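PDB 7KCJ: eukaryotic translation initiation factor 4E type 5 from Leishmania major, which probably binds the 7-methylguanosine cap of mRNA and acts as a translation initiation factor. Local coordinates for residues S97-N102 with E170-A175. Numbering follows the deposited sequence.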
loop_
_atom_site.group_PDB
_atom_site.type_symbol
_atom_site.label_atom_id
_atom_site.label_comp_id
_atom_site.label_asym_id
_atom_site.label_seq_id
_atom_site.Cartn_x
_atom_site.Cartn_y
_atom_site.Cartn_z
ATOM N N SER A 97 -12.671 -0.039 -6.058
ATOM C CA SER A 97 -11.683 0.081 -7.122
ATOM C C SER A 97 -10.302 0.423 -6.508
ATOM O O SER A 97 -10.164 0.406 -5.275
ATOM C CB SER A 97 -12.128 1.081 -8.188
ATOM O OG SER A 97 -12.264 2.400 -7.684
ATOM N N ARG A 98 -9.274 0.673 -7.344
ATOM C CA ARG A 98 -7.946 0.931 -6.813
ATOM C C ARG A 98 -7.224 2.100 -7.458
ATOM O O ARG A 98 -7.561 2.516 -8.567
ATOM C CB ARG A 98 -7.099 -0.348 -6.882
ATOM C CG ARG A 98 -6.752 -0.759 -8.290
ATOM C CD ARG A 98 -6.208 -2.172 -8.353
ATOM N NE ARG A 98 -6.063 -2.602 -9.741
ATOM C CZ ARG A 98 -5.037 -3.305 -10.211
ATOM N NH1 ARG A 98 -4.042 -3.663 -9.406
ATOM N NH2 ARG A 98 -4.984 -3.634 -11.492
ATOM N N ILE A 99 -6.232 2.641 -6.733
ATOM C CA ILE A 99 -5.379 3.721 -7.214
ATOM C C ILE A 99 -3.940 3.234 -7.117
ATOM O O ILE A 99 -3.520 2.765 -6.059
ATOM C CB ILE A 99 -5.607 5.039 -6.413
ATOM C CG1 ILE A 99 -6.979 5.645 -6.716
ATOM C CG2 ILE A 99 -4.503 6.050 -6.692
ATOM C CD1 ILE A 99 -7.373 6.726 -5.764
ATOM N N MET A 100 -3.196 3.280 -8.230
ATOM C CA MET A 100 -1.786 2.884 -8.226
ATOM C C MET A 100 -0.936 4.114 -8.315
ATOM O O MET A 100 -1.176 4.967 -9.167
ATOM C CB MET A 100 -1.423 1.966 -9.406
ATOM C CG MET A 100 -2.396 0.857 -9.660
ATOM S SD MET A 100 -2.784 -0.282 -8.365
ATOM C CE MET A 100 -1.388 -1.408 -8.568
ATOM N N ILE A 101 0.030 4.232 -7.414
ATOM C CA ILE A 101 0.976 5.341 -7.398
ATOM C C ILE A 101 2.377 4.753 -7.537
ATOM O O ILE A 101 2.833 4.054 -6.627
ATOM C CB ILE A 101 0.850 6.138 -6.078
ATOM C CG1 ILE A 101 -0.580 6.654 -5.867
ATOM C CG2 ILE A 101 1.840 7.293 -6.031
ATOM C CD1 ILE A 101 -0.978 6.678 -4.501
ATOM N N ASN A 102 3.061 5.024 -8.655
ATOM C CA ASN A 102 4.446 4.560 -8.834
ATOM C C ASN A 102 5.406 5.671 -8.442
ATOM O O ASN A 102 5.260 6.789 -8.919
ATOM C CB ASN A 102 4.711 4.140 -10.265
ATOM C CG ASN A 102 3.919 2.917 -10.650
ATOM O OD1 ASN A 102 4.307 1.790 -10.328
ATOM N ND2 ASN A 102 2.800 3.110 -11.330
ATOM N N GLU A 170 -7.375 12.998 -7.259
ATOM C CA GLU A 170 -7.064 14.418 -7.477
ATOM C C GLU A 170 -6.474 15.052 -6.221
ATOM O O GLU A 170 -5.571 15.876 -6.323
ATOM C CB GLU A 170 -8.276 15.210 -7.973
ATOM C CG GLU A 170 -7.908 16.559 -8.567
ATOM C CD GLU A 170 -6.871 16.522 -9.680
ATOM O OE1 GLU A 170 -6.980 15.650 -10.575
ATOM O OE2 GLU A 170 -5.942 17.362 -9.653
ATOM N N PHE A 171 -6.919 14.619 -5.033
ATOM C CA PHE A 171 -6.356 15.115 -3.775
ATOM C C PHE A 171 -4.871 14.738 -3.699
ATOM O O PHE A 171 -4.053 15.576 -3.343
ATOM C CB PHE A 171 -7.098 14.537 -2.560
ATOM C CG PHE A 171 -6.464 14.991 -1.270
ATOM C CD1 PHE A 171 -6.629 16.290 -0.819
ATOM C CD2 PHE A 171 -5.618 14.157 -0.563
ATOM C CE1 PHE A 171 -6.013 16.722 0.350
ATOM C CE2 PHE A 171 -4.999 14.595 0.605
ATOM C CZ PHE A 171 -5.211 15.867 1.062
ATOM N N LEU A 172 -4.536 13.482 -4.041
ATOM C CA LEU A 172 -3.156 13.021 -4.006
ATOM C C LEU A 172 -2.316 13.789 -5.028
ATOM O O LEU A 172 -1.199 14.184 -4.711
ATOM C CB LEU A 172 -3.078 11.511 -4.281
ATOM C CG LEU A 172 -3.601 10.611 -3.186
ATOM C CD1 LEU A 172 -3.776 9.156 -3.697
ATOM C CD2 LEU A 172 -2.693 10.661 -1.998
ATOM N N ALA A 173 -2.853 14.029 -6.237
ATOM C CA ALA A 173 -2.116 14.742 -7.273
ATOM C C ALA A 173 -1.838 16.192 -6.886
ATOM O O ALA A 173 -0.752 16.690 -7.150
ATOM C CB ALA A 173 -2.866 14.683 -8.597
ATOM N N GLU A 174 -2.813 16.881 -6.281
ATOM C CA GLU A 174 -2.590 18.260 -5.848
ATOM C C GLU A 174 -1.565 18.305 -4.698
ATOM O O GLU A 174 -0.736 19.215 -4.684
ATOM C CB GLU A 174 -3.900 18.943 -5.458
ATOM C CG GLU A 174 -4.805 19.183 -6.639
ATOM C CD GLU A 174 -5.960 20.113 -6.320
ATOM O OE1 GLU A 174 -6.491 20.036 -5.189
ATOM O OE2 GLU A 174 -6.326 20.926 -7.198
ATOM N N ALA A 175 -1.565 17.283 -3.790
ATOM C CA ALA A 175 -0.623 17.238 -2.663
ATOM C C ALA A 175 0.823 16.926 -3.083
ATOM O O ALA A 175 1.755 17.468 -2.492
ATOM C CB ALA A 175 -1.082 16.254 -1.601
#
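Leu172 reaches from its helix to the strand with a single methyl, CD1, which meets Ile101 CD1 at 3.8 Å and lies more loosely, at 4.4 Å, against Ile99 CG2. These two apolar touches are all that joins 97-102 to 170-175 directly; no hydrogen bond crosses, and the backbones stay well apart, with Ile101 CA 9.4 Å from Leu172 CA at the nearest. The Ile101 and Leu172 side chains cross at about a right angle and touch through their end methyls. In Leu172 the CA-CB bond already points at the strand; CG lies anti to the carbonyl carbon (chi1 -71°) and CD1 anti to CA (chi2 167°), which extends CD1 to rest over the place where the two isoleucine methyls adjoin. Ile101 answers through its longer branch, Ile99 through its short one. Because alternate residues share a strand face, both isoleucines look toward the helix, while Arg98, Met100 and Asn102 project from the other face, where Arg98 forms a salt bridge with Glu156. Around this buried apolar layer, Val168 and Ala169 of the same helix also touch Ile99, while Val116 of helix 108-121 packs on Ile101 and Val119 on Leu172. Helix 165-178 thus lies beside helix 108-121 on one face of the curved antiparallel eIF4E sheet, over strand 97-103, which is itself hydrogen-bonded between strands 153-159 and 186-191.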